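Local coordinates for protein PadR family transcriptional regulator (Streptococcus pneumoniae, PDB 5ZQH) that probably binds DNA as a homodimer through winged helix-turn-helix domains and so regulates transcription, as other PadR-family regulators do, at residues G11-M16 and P46-L51; G18-Y23 and R70-L75; N54-G59 and M76-E81. One frame throughout, in Å; residues are numbered along the deposited sequence.

In the fold
Contact 1 is the buried heart of the domain: leucines and a valine of helices 3-19 and 45-53 meet through aliphatic carbons alone. Contact 2 lies nearer the surface, where the end of helix 3-19 and strand 22-23 border strand 69-75; backbone hydrogen bonds, a tyrosine pair and charged chains share the work. Contact 3, partly buried, joins the turn after helix 45-53 to the start of helix 77-101, with a peptide oxygen as its main polar feature. Contacts 1 and 2 share helix 3-19; contacts 2 and 3 meet at the hairpin of strands 57-63 and 69-75. Ile57 packs on leucines of helices 3-19 and 45-53 and of strand 69-75, tying the hairpin to the core.

Contact 1 (G11-M16 and P46-L51); sequences GCVLDM and PLLQKL
Leu47 meets Val13 end on, its CD2 lying 3.8 Å from Val13 CG2. With CG anti to the backbone N (chi1 173°), Leu47 sends this branch out to the neighbouring helix; its side chain also touches Glu10, further back on helix 3-19. One residue on, Leu48 starts out less directly but bends its end inward, and its CD2 comes to 3.8 Å from Val13 CG1, the two side chains crossing at about a right angle. Val13 thus meets these two leucines with separate branches, CG2 for Leu47 and CG1 for Leu48, a use to which a beta-branched residue is well suited. The two helical segments cross at -70°, their axes 11.2 Å apart, wide enough for a layer of aliphatic side chains between them. They belong to the winged helix-turn-helix domain of the PadR family, in which helix 45-53, by its place in the fold, is probably the DNA-recognition helix, and it packs here on helix 3-19. A turn further along, Leu51 brings CD2 to 4.0 Å from Val13 CG1, and its CG stands 3.8 Å from Leu14 CD1. Leu14 sets off to one side, yet its end swings back to reach Leu51, and both leucines also touch Trp56 and Ile57. Leu31 of helix 24-34 packs on Val13 as well.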
loop_
_atom_site.group_PDB
_atom_site.type_symbol
_atom_site.label_atom_id
_atom_site.label_comp_id
_atom_site.label_asym_id
_atom_site.label_seq_id
_atom_site.Cartn_x
_atom_site.Cartn_y
_atom_site.Cartn_z
ATOM N N GLY A 11 -5.786 5.947 3.268
ATOM C CA GLY A 11 -6.039 5.671 4.682
ATOM C C GLY A 11 -5.752 6.838 5.606
ATOM O O GLY A 11 -6.579 7.157 6.464
ATOM N N CYS A 12 -4.596 7.483 5.413
ATOM C CA CYS A 12 -4.189 8.654 6.218
ATOM C C CYS A 12 -5.106 9.869 6.040
ATOM O O CYS A 12 -5.514 10.470 7.032
ATOM C CB CYS A 12 -2.716 9.024 5.976
ATOM S SG CYS A 12 -1.536 7.808 6.618
ATOM N N VAL A 13 -5.435 10.210 4.787
ATOM C CA VAL A 13 -6.401 11.296 4.467
ATOM C C VAL A 13 -7.792 11.024 5.068
ATOM O O VAL A 13 -8.400 11.911 5.670
ATOM C CB VAL A 13 -6.455 11.608 2.936
ATOM C CG1 VAL A 13 -7.715 12.362 2.529
ATOM C CG2 VAL A 13 -5.230 12.405 2.515
ATOM N N LEU A 14 -8.267 9.794 4.902
ATOM C CA LEU A 14 -9.515 9.312 5.499
ATOM C C LEU A 14 -9.534 9.413 7.033
ATOM O O LEU A 14 -10.524 9.882 7.608
ATOM C CB LEU A 14 -9.789 7.873 5.040
ATOM C CG LEU A 14 -10.989 7.460 4.167
ATOM C CD1 LEU A 14 -11.670 8.590 3.400
ATOM C CD2 LEU A 14 -10.591 6.321 3.235
ATOM N N ASP A 15 -8.438 8.994 7.675
ATOM C CA ASP A 15 -8.286 9.071 9.136
ATOM C C ASP A 15 -8.296 10.511 9.653
ATOM O O ASP A 15 -8.987 10.809 10.629
ATOM C CB ASP A 15 -7.019 8.336 9.595
ATOM C CG ASP A 15 -6.971 8.115 11.107
ATOM O OD1 ASP A 15 -7.844 7.399 11.646
ATOM O OD2 ASP A 15 -6.044 8.649 11.752
ATOM N N MET A 16 -7.543 11.389 8.984
ATOM C CA MET A 16 -7.467 12.815 9.322
ATOM C C MET A 16 -8.821 13.522 9.265
ATOM O O MET A 16 -9.131 14.328 10.143
ATOM C CB MET A 16 -6.458 13.537 8.429
ATOM C CG MET A 16 -5.012 13.271 8.798
ATOM S SD MET A 16 -3.885 13.995 7.598
ATOM C CE MET A 16 -2.310 13.510 8.306
ATOM N N PRO A 46 -7.055 15.618 -6.179
ATOM C CA PRO A 46 -7.568 14.473 -6.954
ATOM C C PRO A 46 -8.065 13.300 -6.098
ATOM O O PRO A 46 -9.108 12.712 -6.422
ATOM C CB PRO A 46 -6.363 14.049 -7.793
ATOM C CG PRO A 46 -5.626 15.314 -8.017
ATOM C CD PRO A 46 -5.795 16.127 -6.765
ATOM N N LEU A 47 -7.332 12.978 -5.023
ATOM C CA LEU A 47 -7.753 11.963 -4.049
ATOM C C LEU A 47 -9.040 12.361 -3.304
ATOM O O LEU A 47 -9.960 11.541 -3.171
ATOM C CB LEU A 47 -6.615 11.632 -3.068
ATOM C CG LEU A 47 -6.866 10.720 -1.855
ATOM C CD1 LEU A 47 -7.196 9.293 -2.282
ATOM C CD2 LEU A 47 -5.670 10.747 -0.913
ATOM N N LEU A 48 -9.105 13.612 -2.843
ATOM C CA LEU A 48 -10.309 14.156 -2.211
ATOM C C LEU A 48 -11.508 14.116 -3.155
ATOM O O LEU A 48 -12.618 13.798 -2.727
ATOM C CB LEU A 48 -10.080 15.585 -1.697
ATOM C CG LEU A 48 -9.099 15.837 -0.542
ATOM C CD1 LEU A 48 -8.916 17.337 -0.334
ATOM C CD2 LEU A 48 -9.545 15.171 0.754
ATOM N N GLN A 49 -11.265 14.423 -4.431
ATOM C CA GLN A 49 -12.277 14.364 -5.491
ATOM C C GLN A 49 -12.845 12.946 -5.645
ATOM O O GLN A 49 -14.062 12.779 -5.756
ATOM C CB GLN A 49 -11.674 14.836 -6.818
ATOM C CG GLN A 49 -12.654 15.474 -7.790
ATOM C CD GLN A 49 -12.324 16.925 -8.097
ATOM O OE1 GLN A 49 -11.173 17.273 -8.389
ATOM N NE2 GLN A 49 -13.337 17.779 -8.055
ATOM N N LYS A 50 -11.952 11.946 -5.634
ATOM C CA LYS A 50 -12.296 10.531 -5.771
ATOM C C LYS A 50 -13.156 10.027 -4.613
ATOM O O LYS A 50 -14.188 9.393 -4.844
ATOM C CB LYS A 50 -11.033 9.678 -5.928
ATOM C CG LYS A 50 -11.281 8.228 -6.343
ATOM C CD LYS A 50 -9.993 7.532 -6.759
ATOM C CE LYS A 50 -9.240 6.957 -5.569
ATOM N NZ LYS A 50 -7.778 7.239 -5.651
ATOM N N LEU A 51 -12.717 10.323 -3.387
ATOM C CA LEU A 51 -13.416 9.975 -2.151
ATOM C C LEU A 51 -14.812 10.600 -2.050
ATOM O O LEU A 51 -15.748 9.934 -1.618
ATOM C CB LEU A 51 -12.567 10.394 -0.945
ATOM C CG LEU A 51 -11.486 9.561 -0.234
ATOM C CD1 LEU A 51 -10.817 8.475 -1.072
ATOM C CD2 LEU A 51 -10.445 10.522 0.323
#

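Contact 2 (G18-Y23 and R70-L75); sequences GQKERY and RKYFSL
Tyr23 carries its CG between the backbone N and the carbonyl carbon (chi1 66°), whereas Tyr72 has CG beside its backbone N (chi1 -82°), and these settings bring the rings together in a T-shaped stack. The edge of Tyr23 points at the face of Tyr72, CD2 lying 3.4 Å from Tyr72 CZ, and the planes stand 84° apart. Arg70 sets CG almost exactly above the Tyr23 ring, 3.7 Å from its centroid, in a CH-pi contact, and the bend at chi2 keeps CD over the CD1-CE1 side. A long aliphatic stem suits this place: it covers the ring while its guanidinium passes beyond the edge.

Backbone bonds fix the antiparallel hydrogen-bonded pair of Arg22 and Phe73. Phe73 N gives a short, fairly straight bond to Arg22 O at 2.7 Å; the return bond from Arg22 N to Phe73 O is longer, at 3.2 Å. Next to this pair, Glu21 CA approaches Phe73 O in a C-H...O contact, and the extended Glu21 chain runs past Ser74, its CG 3.8 Å from Ser74 CB. The carboxylate forms a salt bridge with Arg62, which also makes a cation-pi contact with Tyr72. Lys20 NZ curls back to bond Glu21 O at 2.8 Å. At the strand's far end, Leu75 CD1 rests 3.6 Å from Gly18 CA, the bare glycine letting the leucine approach the helix backbone. A brief, weakly bonded strand between the first two helices, paired with the second strand of the beta-hairpin, is characteristic of the three-stranded sheet of winged helix-turn-helix domains.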
loop_
_atom_site.group_PDB
_atom_site.type_symbol
_atom_site.label_atom_id
_atom_site.label_comp_id
_atom_site.label_asym_id
_atom_site.label_seq_id
_atom_site.Cartn_x
_atom_site.Cartn_y
_atom_site.Cartn_z
ATOM N N GLY A 18 -11.663 11.936 9.612
ATOM C CA GLY A 18 -12.362 11.339 10.756
ATOM C C GLY A 18 -12.108 12.007 12.099
ATOM O O GLY A 18 -13.051 12.218 12.870
ATOM N N GLN A 19 -10.838 12.329 12.374
ATOM C CA GLN A 19 -10.425 13.006 13.615
ATOM C C GLN A 19 -11.047 14.394 13.721
ATOM O O GLN A 19 -11.644 14.745 14.741
ATOM C CB GLN A 19 -8.902 13.164 13.678
ATOM C CG GLN A 19 -8.074 11.886 13.659
ATOM C CD GLN A 19 -6.581 12.165 13.489
ATOM O OE1 GLN A 19 -6.124 13.309 13.652
ATOM N NE2 GLN A 19 -5.815 11.122 13.161
ATOM N N LYS A 20 -10.884 15.174 12.652
ATOM C CA LYS A 20 -11.396 16.536 12.564
ATOM C C LYS A 20 -11.785 16.864 11.123
ATOM O O LYS A 20 -11.015 16.646 10.183
ATOM C CB LYS A 20 -10.360 17.541 13.081
ATOM C CG LYS A 20 -10.913 18.933 13.332
ATOM C CD LYS A 20 -9.824 19.983 13.190
ATOM C CE LYS A 20 -10.405 21.385 13.034
ATOM N NZ LYS A 20 -10.998 21.652 11.683
ATOM N N GLU A 21 -13.004 17.378 10.982
ATOM C CA GLU A 21 -13.543 17.936 9.748
ATOM C C GLU A 21 -12.573 18.992 9.187
ATOM O O GLU A 21 -12.312 20.010 9.843
ATOM C CB GLU A 21 -14.894 18.566 10.085
ATOM C CG GLU A 21 -15.854 18.743 8.929
ATOM C CD GLU A 21 -17.233 19.182 9.387
ATOM O OE1 GLU A 21 -17.718 18.657 10.423
ATOM O OE2 GLU A 21 -17.832 20.056 8.710
ATOM N N ARG A 22 -12.028 18.732 7.996
ATOM C CA ARG A 22 -10.978 19.580 7.403
ATOM C C ARG A 22 -11.248 19.985 5.955
ATOM O O ARG A 22 -11.824 19.205 5.190
ATOM C CB ARG A 22 -9.625 18.865 7.467
ATOM C CG ARG A 22 -8.900 19.000 8.796
ATOM C CD ARG A 22 -7.457 18.535 8.680
ATOM N NE ARG A 22 -6.775 18.542 9.973
ATOM C CZ ARG A 22 -6.672 17.498 10.795
ATOM N NH1 ARG A 22 -7.207 16.317 10.488
ATOM N NH2 ARG A 22 -6.025 17.641 11.944
ATOM N N TYR A 23 -10.818 21.194 5.584
ATOM C CA TYR A 23 -10.825 21.619 4.178
ATOM C C TYR A 23 -9.482 21.353 3.477
ATOM O O TYR A 23 -8.467 21.124 4.140
ATOM C CB TYR A 23 -11.334 23.068 3.990
ATOM C CG TYR A 23 -10.494 24.199 4.556
ATOM C CD1 TYR A 23 -9.475 24.792 3.800
ATOM C CD2 TYR A 23 -10.756 24.717 5.829
ATOM C CE1 TYR A 23 -8.717 25.843 4.313
ATOM C CE2 TYR A 23 -10.010 25.775 6.348
ATOM C CZ TYR A 23 -8.989 26.329 5.591
ATOM O OH TYR A 23 -8.247 27.368 6.101
ATOM N N ARG A 70 -15.012 27.885 3.324
ATOM C CA ARG A 70 -14.217 26.822 2.729
ATOM C C ARG A 70 -15.051 25.546 2.681
ATOM O O ARG A 70 -16.019 25.408 3.433
ATOM C CB ARG A 70 -12.922 26.610 3.527
ATOM C CG ARG A 70 -11.889 27.737 3.429
ATOM C CD ARG A 70 -11.092 27.690 2.127
ATOM N NE ARG A 70 -10.414 28.954 1.847
ATOM C CZ ARG A 70 -10.972 30.001 1.235
ATOM N NH1 ARG A 70 -12.236 29.961 0.824
ATOM N NH2 ARG A 70 -10.265 31.104 1.031
ATOM N N LYS A 71 -14.685 24.636 1.782
ATOM C CA LYS A 71 -15.356 23.348 1.657
ATOM C C LYS A 71 -14.747 22.330 2.627
ATOM O O LYS A 71 -13.700 21.749 2.349
ATOM C CB LYS A 71 -15.286 22.840 0.211
ATOM C CG LYS A 71 -16.260 21.712 -0.089
ATOM C CD LYS A 71 -15.826 20.890 -1.292
ATOM C CE LYS A 71 -16.600 21.258 -2.543
ATOM N NZ LYS A 71 -16.582 20.109 -3.490
ATOM N N TYR A 72 -15.421 22.125 3.760
ATOM C CA TYR A 72 -14.978 21.176 4.779
ATOM C C TYR A 72 -15.399 19.748 4.447
ATOM O O TYR A 72 -16.564 19.484 4.146
ATOM C CB TYR A 72 -15.511 21.571 6.157
ATOM C CG TYR A 72 -14.714 22.642 6.857
ATOM C CD1 TYR A 72 -15.002 23.997 6.657
ATOM C CD2 TYR A 72 -13.677 22.307 7.730
ATOM C CE1 TYR A 72 -14.284 24.992 7.311
ATOM C CE2 TYR A 72 -12.944 23.292 8.383
ATOM C CZ TYR A 72 -13.255 24.634 8.169
ATOM O OH TYR A 72 -12.534 25.616 8.811
ATOM N N PHE A 73 -14.435 18.835 4.505
ATOM C CA PHE A 73 -14.684 17.421 4.273
ATOM C C PHE A 73 -14.878 16.672 5.589
ATOM O O PHE A 73 -14.084 16.819 6.522
ATOM C CB PHE A 73 -13.550 16.793 3.454
ATOM C CG PHE A 73 -13.371 17.403 2.092
ATOM C CD1 PHE A 73 -14.260 17.105 1.048
ATOM C CD2 PHE A 73 -12.310 18.281 1.842
ATOM C CE1 PHE A 73 -14.096 17.671 -0.209
ATOM C CE2 PHE A 73 -12.145 18.847 0.581
ATOM C CZ PHE A 73 -13.036 18.541 -0.443
ATOM N N SER A 74 -15.958 15.895 5.651
ATOM C CA SER A 74 -16.266 15.006 6.783
ATOM C C SER A 74 -16.634 13.613 6.260
ATOM O O SER A 74 -17.103 13.477 5.120
ATOM C CB SER A 74 -17.408 15.578 7.620
ATOM O OG SER A 74 -18.549 15.805 6.813
ATOM N N LEU A 75 -16.426 12.590 7.088
ATOM C CA LEU A 75 -16.698 11.205 6.693
ATOM C C LEU A 75 -18.186 10.869 6.553
ATOM O O LEU A 75 -19.012 11.275 7.371
ATOM C CB LEU A 75 -16.033 10.216 7.661
ATOM C CG LEU A 75 -14.512 10.032 7.697
ATOM C CD1 LEU A 75 -14.176 9.002 8.758
ATOM C CD2 LEU A 75 -13.928 9.602 6.357
#

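Contact 3 (N54-G59 and M76-E81); sequences NQWIRG and MKEGEE
Met76 reaches back over the turn at Gln55 and Trp56, and every atom of its side chain finds a neighbour there. CB lies 3.2 Å from Gln55 O and equally close to Trp56 O. CG passes Gln55 O at 3.5 Å; the bend at chi2 (114°) then turns the sulfur along the strand, where SD stands 3.7 Å from Ile57 O and also touches Arg58 CB. The methyl Met76 CE ends 4.2 Å from Gln55 CB. An unbranched, flexible thioether suits this path over a folded backbone.

The backbone supplies the firm bond: Met76 N donates to Trp56 O at 2.8 Å, from above the carbonyl plane. The same oxygen receives a C-H...O contact from Gly79 CA at 3.2 Å, an approach that the lack of a side chain permits. Gln55 itself has positive phi and closes helix 45-53 with a Schellman motif. Beyond it, the Trp56 indole lies near Glu78, NE1 being 3.2 Å from OE1. Trp56 also packs on Leu14 of helix 3-19 and Leu51 of helix 45-53, while Ile57 touches Phe73 and Leu75 of strand 69-75, so the junction with helix 77-101 borders both the helical core and the wing hairpin.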
loop_
_atom_site.group_PDB
_atom_site.type_symbol
_atom_site.label_atom_id
_atom_site.label_comp_id
_atom_site.label_asym_id
_atom_site.label_seq_id
_atom_site.Cartn_x
_atom_site.Cartn_y
_atom_site.Cartn_z
ATOM N N ASN A 54 -16.935 8.839 -4.637
ATOM C CA ASN A 54 -17.172 7.510 -4.048
ATOM C C ASN A 54 -18.178 7.494 -2.889
ATOM O O ASN A 54 -18.548 6.417 -2.404
ATOM C CB ASN A 54 -15.854 6.902 -3.545
ATOM C CG ASN A 54 -14.982 6.351 -4.658
ATOM O OD1 ASN A 54 -15.401 6.232 -5.816
ATOM N ND2 ASN A 54 -13.742 6.007 -4.303
ATOM N N GLN A 55 -18.595 8.685 -2.446
ATOM C CA GLN A 55 -19.476 8.887 -1.283
ATOM C C GLN A 55 -18.868 8.358 0.031
ATOM O O GLN A 55 -19.584 7.882 0.909
ATOM C CB GLN A 55 -20.896 8.326 -1.536
ATOM C CG GLN A 55 -21.728 9.104 -2.552
ATOM C CD GLN A 55 -23.013 8.390 -2.950
ATOM O OE1 GLN A 55 -23.729 7.835 -2.107
ATOM N NE2 GLN A 55 -23.318 8.408 -4.246
ATOM N N TRP A 56 -17.542 8.449 0.147
ATOM C CA TRP A 56 -16.825 8.093 1.375
ATOM C C TRP A 56 -16.730 9.314 2.283
ATOM O O TRP A 56 -16.807 9.202 3.507
ATOM C CB TRP A 56 -15.422 7.570 1.051
ATOM C CG TRP A 56 -15.361 6.249 0.300
ATOM C CD1 TRP A 56 -16.408 5.537 -0.229
ATOM C CD2 TRP A 56 -14.174 5.516 -0.037
ATOM N NE1 TRP A 56 -15.948 4.405 -0.856
ATOM C CE2 TRP A 56 -14.582 4.365 -0.756
ATOM C CE3 TRP A 56 -12.807 5.713 0.207
ATOM C CZ2 TRP A 56 -13.667 3.416 -1.240
ATOM C CZ3 TRP A 56 -11.893 4.765 -0.276
ATOM C CH2 TRP A 56 -12.332 3.631 -0.986
ATOM N N ILE A 57 -16.549 10.480 1.666
ATOM C CA ILE A 57 -16.541 11.768 2.367
ATOM C C ILE A 57 -17.545 12.732 1.722
ATOM O O ILE A 57 -18.007 12.496 0.603
ATOM C CB ILE A 57 -15.122 12.402 2.428
ATOM C CG1 ILE A 57 -14.602 12.744 1.021
ATOM C CG2 ILE A 57 -14.161 11.501 3.200
ATOM C CD1 ILE A 57 -13.373 13.631 0.987
ATOM N N ARG A 58 -17.883 13.804 2.433
ATOM C CA ARG A 58 -18.724 14.859 1.877
ATOM C C ARG A 58 -18.139 16.243 2.112
ATOM O O ARG A 58 -17.559 16.509 3.171
ATOM C CB ARG A 58 -20.171 14.763 2.388
ATOM C CG ARG A 58 -20.393 14.999 3.880
ATOM C CD ARG A 58 -21.841 14.721 4.256
ATOM N NE ARG A 58 -22.791 15.674 3.668
ATOM C CZ ARG A 58 -23.637 16.444 4.359
ATOM N NH1 ARG A 58 -23.682 16.395 5.686
ATOM N NH2 ARG A 58 -24.455 17.273 3.720
ATOM N N GLY A 59 -18.291 17.108 1.107
ATOM C CA GLY A 59 -17.847 18.500 1.177
ATOM C C GLY A 59 -19.010 19.452 1.365
ATOM O O GLY A 59 -19.947 19.459 0.566
ATOM N N MET A 76 -18.502 10.137 5.486
ATOM C CA MET A 76 -19.820 9.538 5.273
ATOM C C MET A 76 -19.823 8.204 6.027
ATOM O O MET A 76 -18.814 7.836 6.643
ATOM C CB MET A 76 -20.044 9.289 3.780
ATOM C CG MET A 76 -21.368 9.768 3.211
ATOM S SD MET A 76 -21.102 11.107 2.032
ATOM C CE MET A 76 -22.630 11.080 1.095
ATOM N N LYS A 77 -20.945 7.481 5.968
ATOM C CA LYS A 77 -21.059 6.158 6.595
ATOM C C LYS A 77 -20.042 5.164 6.017
ATOM O O LYS A 77 -19.379 4.446 6.768
ATOM C CB LYS A 77 -22.492 5.615 6.490
ATOM N N GLU A 78 -19.914 5.153 4.690
ATOM C CA GLU A 78 -18.933 4.318 3.996
ATOM C C GLU A 78 -17.476 4.652 4.319
ATOM O O GLU A 78 -16.653 3.748 4.441
ATOM C CB GLU A 78 -19.173 4.350 2.486
ATOM C CG GLU A 78 -19.736 3.045 1.942
ATOM C CD GLU A 78 -18.656 2.148 1.361
ATOM O OE1 GLU A 78 -18.254 2.408 0.205
ATOM O OE2 GLU A 78 -18.213 1.189 2.044
ATOM N N GLY A 79 -17.177 5.940 4.476
ATOM C CA GLY A 79 -15.822 6.416 4.774
ATOM C C GLY A 79 -15.260 5.972 6.117
ATOM O O GLY A 79 -14.070 5.636 6.216
ATOM N N GLU A 80 -16.112 5.973 7.146
ATOM C CA GLU A 80 -15.704 5.559 8.493
ATOM C C GLU A 80 -15.550 4.031 8.632
ATOM O O GLU A 80 -14.840 3.553 9.523
ATOM C CB GLU A 80 -16.594 6.184 9.586
ATOM C CG GLU A 80 -18.081 5.876 9.502
ATOM C CD GLU A 80 -18.900 6.677 10.495
ATOM O OE1 GLU A 80 -19.239 7.841 10.195
ATOM O OE2 GLU A 80 -19.212 6.138 11.577
ATOM N N GLU A 81 -16.211 3.292 7.735
ATOM C CA GLU A 81 -15.985 1.855 7.535
ATOM C C GLU A 81 -14.657 1.588 6.824
ATOM O O GLU A 81 -13.923 0.680 7.210
ATOM C CB GLU A 81 -17.127 1.232 6.730
ATOM C CG GLU A 81 -18.336 0.828 7.558
ATOM C CD GLU A 81 -19.574 0.626 6.708
ATOM O OE1 GLU A 81 -20.061 1.612 6.115
ATOM O OE2 GLU A 81 -20.067 -0.517 6.637
#